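Local atomic coordinates of hypothetical protein Atu0741 (Agrobacterium tumefaciens str. C58, PDB entry 1ZHV), a protein that is of unknown function but carries two ACT-like domains, a fold that often serves as a small-molecule-sensing regulatory module. Residues A16-S21 against L43-L48; P25-G30 against R51-V56; P60-F65 against L105-D110. All coordinates share one frame; numbering follows the deposited sequence.

Contact 1 of 3, residues A16-S21 against L43-L48; sequences ARLSAS and LSIVCL
The flat groups that join A16-L18 to L43-I45 are peptide units, not rings, and they are stitched along an antiparallel ladder. One face of the resulting sheet carries A16, L18, L43 and I45, the other R17 and S44. The pairing belongs to the N-terminal ACT-like part of the chain, where strand 43-48 lies between strands 13-18 and 35-38. A16 and I45 form one hydrogen-bonded pair, with A16 N 2.8 Å from I45 O and I45 N 3.0 Å from A16 O. L18 and L43 form the next, and here the two bonds differ. L18 N meets L43 O at 2.8 Å in the plane of the carbonyl, whereas L43 N reaches L18 O at 3.2 Å from well above the plane of the L18 carbonyl, with the N-H bent to 151°. Between them R17 and S44 make a non-hydrogen-bonded pair, and S44 CA directs a C-H at A16 O.

On the apolar face, L43 has CG anti to its own N (chi1 173°), which lays CD2 against L18 CB and CD2. The isobutyl group of L18 slants over to I45, its CD2 4.1 Å from I45 CD1. P25 and V56 also touch L18, covering this patch from the loops. R17 is stretched out on the other face, and its NH2 bonds to D41 O. Past the paired residues the chain turns, so that S19 O comes down on the L43 side chain, 3.3 Å from CB.

Contact 2 of 3, residues P25-G30 against R51-V56; sequences PAWADG and RIPQDV
W27 and R51 carry this contact, the indole packing on 51-56 and the guanidinium bonding to the backbone of 25-30. The indole of W27 is sandwiched between two prolines. P53 CD sits over the centre of one face, 3.4 Å from W27 CE2, in a CH-pi contact only 13° off the normal of the five-membered ring. P25 CG, from the tryptophan's own segment, covers the opposite face toward the rim. I52 CG1 touches W27 CZ3 at 4.0 Å, and V56 CG2 approaches W27 CZ2 at 4.2 Å.

R51 works through its guanidinium group. Its NE bonds to W27 O at 2.8 Å and its NH2 to A28 O at 2.9 Å; the second bond is almost straight (176°), and both acceptors lie near the guanidinium plane. NH1 bonds to G31 O, so three backbone carbonyls, those of W27, A28 and G31, fix the rotation of the group. The backbone of G30 passes across one face, with its CA 3.6 Å from R51 CZ. The arginine chain reaches this position by bending at chi2 and chi3, which brings NE to the W27 carbonyl.

The two segments are irregular connections at one end of the N-terminal ACT-like domain: 25-30 leads from strand 13-18 to strand 35-38, while the loop 51-56 joins strand 43-48 to strand 57-67. Residues 26-28 make a short helical bend, tightened by the bond from A28 N to P25 O, and this presents the W27 and A28 carbonyls to R51. On the other side a type I beta turn from P53 to V56 brings V56 round to the indole. Farther out, W27 rests on A16, I45 and C47 of the sheet, while V56 packs on A16.

Contact 3 of 3, residues P60-F65 against L105-D110; sequences PGWSCF and LVRSND
W62 and R107 interlock at one end of the antiparallel pair formed by neighbouring strands 57-67 and 102-107 of the ACT domain sheet. The indole fills the hollow between the backbone of V106 and the R107 side chain: W62 CE3 presses to 3.3 Å from V106 C, and R107 CG stands over the six-membered ring in a CH-pi contact. From CG to NE the arginine is extended, which carries the guanidinium on until W62 CZ2 lies over its centre, the two planes 45° apart. D59 takes both polar ends, salt-bridged to R107 and hydrogen-bonded to W62 NE1.

S63 N bonds to V106 O (2.8 Å) and V106 N to S63 O (3.0 Å). L105 and C64 point to one face of the sheet and fit together, L105 CG 3.8 Å from C64 CB. S63 and V106 point to the other, with S63 OG hydrogen-bonded to S108 OG beyond the strand end (2.8 Å) and V106 CG2 at the F65 ring edge. Where the strands part, G61 O takes S108 N and two waters.

G61 and W62 form a G1 beta bulge opposite Y13. S63, F65 and V106 lean on helix 111-120, while W62 and L105 face strand 13-18.

How the contacts relate
From the N terminus, the chain leaves strand 13-18, runs through 25-30 and the hairpin of strands 35-38 and 43-48, and contact 1 closes that excursion. Contact 2 crosses it: 25-30 lies inside the loop of contact 1, but its partner 51-56 comes after 43-48. The two therefore lock together, and the 25-30 loop packs on both strands of contact 1. The chain then enters strand 57-67, and contact 3 follows in series, bringing 105-110 back after helix 78-87 and strand 94-97. Strand 13-18 pairs with both 43-48 and 57-67, joining the two ACT-like parts, and V46 touches L105 directly across the junction.

Contact 1 of 3, residues A16-S21 against L43-L48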
# COMPACT_ATOMS: atom_id res chain seq x y z
N ALA A 16 -11.62 -1.10 -2.49
CA ALA A 16 -13.02 -1.13 -2.88
C ALA A 16 -13.24 -0.73 -4.32
O ALA A 16 -12.50 0.08 -4.88
CB ALA A 16 -13.85 -0.25 -1.96
N ARG A 17 -14.25 -1.31 -4.96
CA ARG A 17 -14.56 -0.93 -6.32
C ARG A 17 -15.98 -0.39 -6.40
O ARG A 17 -16.94 -1.08 -6.06
CB ARG A 17 -14.39 -2.08 -7.32
CG ARG A 17 -14.45 -1.52 -8.74
CD ARG A 17 -14.69 -2.50 -9.87
NE ARG A 17 -14.84 -1.74 -11.11
CZ ARG A 17 -15.03 -2.26 -12.32
NH1 ARG A 17 -15.10 -3.57 -12.47
NH2 ARG A 17 -15.14 -1.46 -13.37
N LEU A 18 -16.09 0.86 -6.84
CA LEU A 18 -17.38 1.54 -6.99
C LEU A 18 -17.62 1.88 -8.45
O LEU A 18 -16.72 1.72 -9.27
CB LEU A 18 -17.39 2.85 -6.19
CG LEU A 18 -17.61 2.72 -4.68
CD1 LEU A 18 -16.39 2.04 -4.12
CD2 LEU A 18 -17.84 4.07 -3.99
N SER A 19 -18.83 2.35 -8.75
CA SER A 19 -19.21 2.74 -10.10
C SER A 19 -18.37 3.91 -10.61
O SER A 19 -18.12 4.87 -9.88
CB SER A 19 -20.70 3.12 -10.14
OG SER A 19 -21.11 3.52 -11.44
N ALA A 20 -17.96 3.83 -11.87
CA ALA A 20 -17.15 4.87 -12.48
C ALA A 20 -17.72 6.29 -12.34
O ALA A 20 -16.96 7.25 -12.29
CB ALA A 20 -16.92 4.55 -13.95
N SER A 21 -19.04 6.42 -12.27
CA SER A 21 -19.65 7.74 -12.16
C SER A 21 -20.17 8.12 -10.79
O SER A 21 -20.68 9.23 -10.60
CB SER A 21 -20.78 7.88 -13.18
OG SER A 21 -20.25 8.02 -14.48
N LEU A 43 -14.14 3.50 -10.06
CA LEU A 43 -13.85 4.43 -8.98
C LEU A 43 -13.29 3.47 -7.94
O LEU A 43 -14.02 2.69 -7.32
CB LEU A 43 -15.11 5.12 -8.44
CG LEU A 43 -14.81 5.96 -7.19
CD1 LEU A 43 -13.79 7.05 -7.53
CD2 LEU A 43 -16.08 6.59 -6.65
N SER A 44 -11.97 3.50 -7.79
CA SER A 44 -11.27 2.61 -6.88
C SER A 44 -10.91 3.34 -5.60
O SER A 44 -10.44 4.47 -5.64
CB SER A 44 -10.00 2.10 -7.58
OG SER A 44 -9.24 1.25 -6.74
N ILE A 45 -11.13 2.70 -4.45
CA ILE A 45 -10.82 3.33 -3.17
C ILE A 45 -10.05 2.42 -2.22
O ILE A 45 -10.51 1.34 -1.86
CB ILE A 45 -12.12 3.79 -2.45
CG1 ILE A 45 -12.83 4.84 -3.31
CG2 ILE A 45 -11.78 4.33 -1.06
CD1 ILE A 45 -14.17 5.29 -2.77
N VAL A 46 -8.86 2.87 -1.83
CA VAL A 46 -8.07 2.13 -0.86
C VAL A 46 -8.19 2.89 0.45
O VAL A 46 -7.95 4.09 0.49
CB VAL A 46 -6.58 2.08 -1.25
CG1 VAL A 46 -5.79 1.34 -0.17
CG2 VAL A 46 -6.42 1.40 -2.60
N CYS A 47 -8.57 2.19 1.51
CA CYS A 47 -8.69 2.82 2.83
C CYS A 47 -8.83 1.73 3.87
O CYS A 47 -8.91 0.55 3.54
CB CYS A 47 -9.89 3.77 2.88
SG CYS A 47 -11.53 3.01 2.78
N LEU A 48 -8.85 2.12 5.14
CA LEU A 48 -8.99 1.15 6.21
C LEU A 48 -10.28 0.36 6.01
O LEU A 48 -11.34 0.93 5.78
CB LEU A 48 -9.00 1.87 7.57
CG LEU A 48 -7.64 2.44 7.97
CD1 LEU A 48 -7.77 3.32 9.21
CD2 LEU A 48 -6.67 1.30 8.23

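Contact 2 of 3, residues P25-G30 against R51-V56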
# COMPACT_ATOMS: atom_id res chain seq x y z
N PRO A 25 -17.75 8.47 -1.91
CA PRO A 25 -18.53 8.20 -0.70
C PRO A 25 -17.98 8.91 0.53
O PRO A 25 -16.79 9.21 0.61
CB PRO A 25 -18.46 6.68 -0.59
CG PRO A 25 -17.10 6.38 -1.13
CD PRO A 25 -17.06 7.26 -2.37
N ALA A 26 -18.87 9.17 1.49
CA ALA A 26 -18.50 9.85 2.72
C ALA A 26 -17.53 9.03 3.56
O ALA A 26 -16.80 9.58 4.38
CB ALA A 26 -19.75 10.17 3.53
N TRP A 27 -17.53 7.72 3.37
CA TRP A 27 -16.65 6.85 4.14
C TRP A 27 -15.24 6.71 3.59
O TRP A 27 -14.37 6.13 4.24
CB TRP A 27 -17.26 5.45 4.27
CG TRP A 27 -17.61 4.79 2.96
CD1 TRP A 27 -18.85 4.71 2.39
CD2 TRP A 27 -16.72 4.12 2.06
NE1 TRP A 27 -18.79 4.03 1.20
CE2 TRP A 27 -17.49 3.65 0.97
CE3 TRP A 27 -15.34 3.86 2.08
CZ2 TRP A 27 -16.93 2.94 -0.10
CZ3 TRP A 27 -14.78 3.16 1.01
CH2 TRP A 27 -15.57 2.71 -0.06
N ALA A 28 -15.00 7.25 2.40
CA ALA A 28 -13.69 7.13 1.76
C ALA A 28 -12.57 7.86 2.47
O ALA A 28 -11.57 7.25 2.86
CB ALA A 28 -13.78 7.60 0.31
N ASP A 29 -12.72 9.17 2.63
CA ASP A 29 -11.69 9.96 3.28
C ASP A 29 -11.84 9.88 4.80
O ASP A 29 -12.94 10.06 5.34
CB ASP A 29 -11.76 11.41 2.80
CG ASP A 29 -10.47 12.16 3.03
OD1 ASP A 29 -9.71 11.77 3.94
OD2 ASP A 29 -10.21 13.14 2.30
N GLY A 30 -10.74 9.61 5.47
CA GLY A 30 -10.75 9.51 6.92
C GLY A 30 -9.31 9.40 7.36
O GLY A 30 -8.41 9.90 6.69
N ARG A 51 -13.85 1.13 7.39
CA ARG A 51 -14.75 2.10 6.78
C ARG A 51 -15.46 1.62 5.52
O ARG A 51 -16.36 2.30 5.02
CB ARG A 51 -13.99 3.39 6.44
CG ARG A 51 -13.39 4.11 7.63
CD ARG A 51 -13.34 5.61 7.40
NE ARG A 51 -12.44 6.01 6.32
CZ ARG A 51 -11.11 6.00 6.40
NH1 ARG A 51 -10.51 5.62 7.52
NH2 ARG A 51 -10.38 6.41 5.37
N ILE A 52 -15.07 0.46 5.00
CA ILE A 52 -15.70 -0.05 3.79
C ILE A 52 -16.99 -0.80 4.12
O ILE A 52 -16.96 -1.80 4.84
CB ILE A 52 -14.74 -0.97 3.02
CG1 ILE A 52 -13.44 -0.21 2.72
CG2 ILE A 52 -15.38 -1.43 1.71
CD1 ILE A 52 -12.33 -1.06 2.13
N PRO A 53 -18.13 -0.32 3.60
CA PRO A 53 -19.46 -0.91 3.81
C PRO A 53 -19.61 -2.31 3.22
O PRO A 53 -18.87 -2.71 2.33
CB PRO A 53 -20.40 0.10 3.15
CG PRO A 53 -19.66 1.39 3.27
CD PRO A 53 -18.26 0.97 2.90
N GLN A 54 -20.62 -3.04 3.71
CA GLN A 54 -20.88 -4.41 3.25
C GLN A 54 -21.59 -4.49 1.90
O GLN A 54 -21.73 -5.58 1.34
CB GLN A 54 -21.72 -5.15 4.30
CG GLN A 54 -21.05 -5.30 5.65
CD GLN A 54 -19.73 -6.07 5.56
OE1 GLN A 54 -19.35 -6.55 4.50
NE2 GLN A 54 -19.04 -6.18 6.69
N ASP A 55 -22.06 -3.36 1.39
CA ASP A 55 -22.75 -3.32 0.10
C ASP A 55 -21.80 -2.91 -1.03
O ASP A 55 -22.24 -2.62 -2.14
CB ASP A 55 -23.94 -2.35 0.17
CG ASP A 55 -23.52 -0.90 0.25
OD1 ASP A 55 -22.44 -0.64 0.82
OD2 ASP A 55 -24.26 -0.01 -0.23
N VAL A 56 -20.49 -2.88 -0.74
CA VAL A 56 -19.49 -2.50 -1.74
C VAL A 56 -18.50 -3.63 -2.05
O VAL A 56 -18.02 -4.32 -1.14
CB VAL A 56 -18.69 -1.23 -1.28
CG1 VAL A 56 -17.60 -0.89 -2.29
CG2 VAL A 56 -19.63 -0.04 -1.13

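Contact 3 of 3, residues P60-F65 against L105-D110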
# COMPACT_ATOMS: atom_id res chain seq x y z
N PRO A 60 -10.32 -7.31 0.21
CA PRO A 60 -9.76 -7.01 1.53
C PRO A 60 -8.50 -7.75 1.95
O PRO A 60 -7.98 -8.60 1.22
CB PRO A 60 -10.92 -7.35 2.46
CG PRO A 60 -11.44 -8.58 1.82
CD PRO A 60 -11.46 -8.23 0.33
N GLY A 61 -8.01 -7.39 3.14
CA GLY A 61 -6.84 -8.03 3.71
C GLY A 61 -5.50 -7.54 3.22
O GLY A 61 -4.65 -8.35 2.84
N TRP A 62 -5.28 -6.23 3.25
CA TRP A 62 -4.01 -5.68 2.80
C TRP A 62 -3.28 -4.88 3.88
O TRP A 62 -3.90 -4.33 4.79
CB TRP A 62 -4.21 -4.78 1.58
CG TRP A 62 -4.74 -5.49 0.38
CD1 TRP A 62 -6.01 -5.94 0.19
CD2 TRP A 62 -4.01 -5.83 -0.80
NE1 TRP A 62 -6.12 -6.54 -1.04
CE2 TRP A 62 -4.91 -6.49 -1.67
CE3 TRP A 62 -2.68 -5.64 -1.21
CZ2 TRP A 62 -4.52 -6.96 -2.93
CZ3 TRP A 62 -2.29 -6.11 -2.46
CH2 TRP A 62 -3.21 -6.76 -3.31
N SER A 63 -1.96 -4.82 3.76
CA SER A 63 -1.10 -4.09 4.67
C SER A 63 -0.38 -3.04 3.84
O SER A 63 -0.03 -3.29 2.68
CB SER A 63 -0.08 -5.02 5.33
OG SER A 63 -0.72 -5.99 6.15
N CYS A 64 -0.14 -1.87 4.42
CA CYS A 64 0.49 -0.76 3.71
C CYS A 64 1.84 -0.33 4.27
O CYS A 64 2.05 -0.31 5.48
CB CYS A 64 -0.48 0.43 3.72
SG CYS A 64 0.01 1.82 2.68
N PHE A 65 2.74 0.02 3.35
CA PHE A 65 4.09 0.50 3.69
C PHE A 65 4.33 1.83 3.00
O PHE A 65 3.91 2.03 1.86
CB PHE A 65 5.18 -0.45 3.18
CG PHE A 65 5.29 -1.73 3.94
CD1 PHE A 65 4.50 -2.82 3.61
CD2 PHE A 65 6.21 -1.85 4.98
CE1 PHE A 65 4.63 -4.03 4.30
CE2 PHE A 65 6.35 -3.05 5.68
CZ PHE A 65 5.56 -4.14 5.33
N LEU A 105 1.26 -1.65 -1.04
CA LEU A 105 0.42 -2.53 -0.25
C LEU A 105 0.62 -3.95 -0.76
O LEU A 105 0.82 -4.18 -1.95
CB LEU A 105 -1.06 -2.14 -0.35
CG LEU A 105 -1.45 -0.80 0.28
CD1 LEU A 105 -1.49 0.27 -0.80
CD2 LEU A 105 -2.82 -0.91 0.96
N VAL A 106 0.60 -4.90 0.17
CA VAL A 106 0.71 -6.31 -0.15
C VAL A 106 -0.35 -6.96 0.71
O VAL A 106 -0.80 -6.37 1.69
CB VAL A 106 2.10 -6.90 0.21
CG1 VAL A 106 3.19 -6.25 -0.64
CG2 VAL A 106 2.39 -6.72 1.69
N ARG A 107 -0.76 -8.17 0.35
CA ARG A 107 -1.76 -8.85 1.15
C ARG A 107 -1.15 -9.10 2.52
O ARG A 107 0.04 -9.42 2.63
CB ARG A 107 -2.18 -10.16 0.49
CG ARG A 107 -2.91 -9.94 -0.82
CD ARG A 107 -3.38 -11.24 -1.46
NE ARG A 107 -4.12 -11.00 -2.70
CZ ARG A 107 -5.31 -10.40 -2.76
NH1 ARG A 107 -5.91 -9.99 -1.66
NH2 ARG A 107 -5.90 -10.21 -3.94
N SER A 108 -1.96 -8.95 3.56
CA SER A 108 -1.47 -9.15 4.91
C SER A 108 -0.89 -10.52 5.17
O SER A 108 0.02 -10.67 5.97
CB SER A 108 -2.59 -8.85 5.91
OG SER A 108 -3.00 -7.50 5.77
N ASN A 109 -1.41 -11.54 4.48
CA ASN A 109 -0.89 -12.88 4.67
C ASN A 109 0.50 -13.03 4.06
O ASN A 109 1.19 -14.02 4.31
CB ASN A 109 -1.85 -13.92 4.06
CG ASN A 109 -2.13 -13.68 2.59
OD1 ASN A 109 -1.43 -12.91 1.94
ND2 ASN A 109 -3.14 -14.35 2.07
N ASP A 110 0.92 -12.04 3.27
CA ASP A 110 2.24 -12.04 2.64
C ASP A 110 3.23 -11.15 3.39
O ASP A 110 4.37 -10.97 2.95
CB ASP A 110 2.17 -11.55 1.19
CG ASP A 110 1.50 -12.53 0.26
OD1 ASP A 110 1.74 -13.75 0.42
OD2 ASP A 110 0.74 -12.09 -0.64
O HOH W 1 -5.78 -10.24 1.01
O HOH W 2 -4.37 -11.19 3.69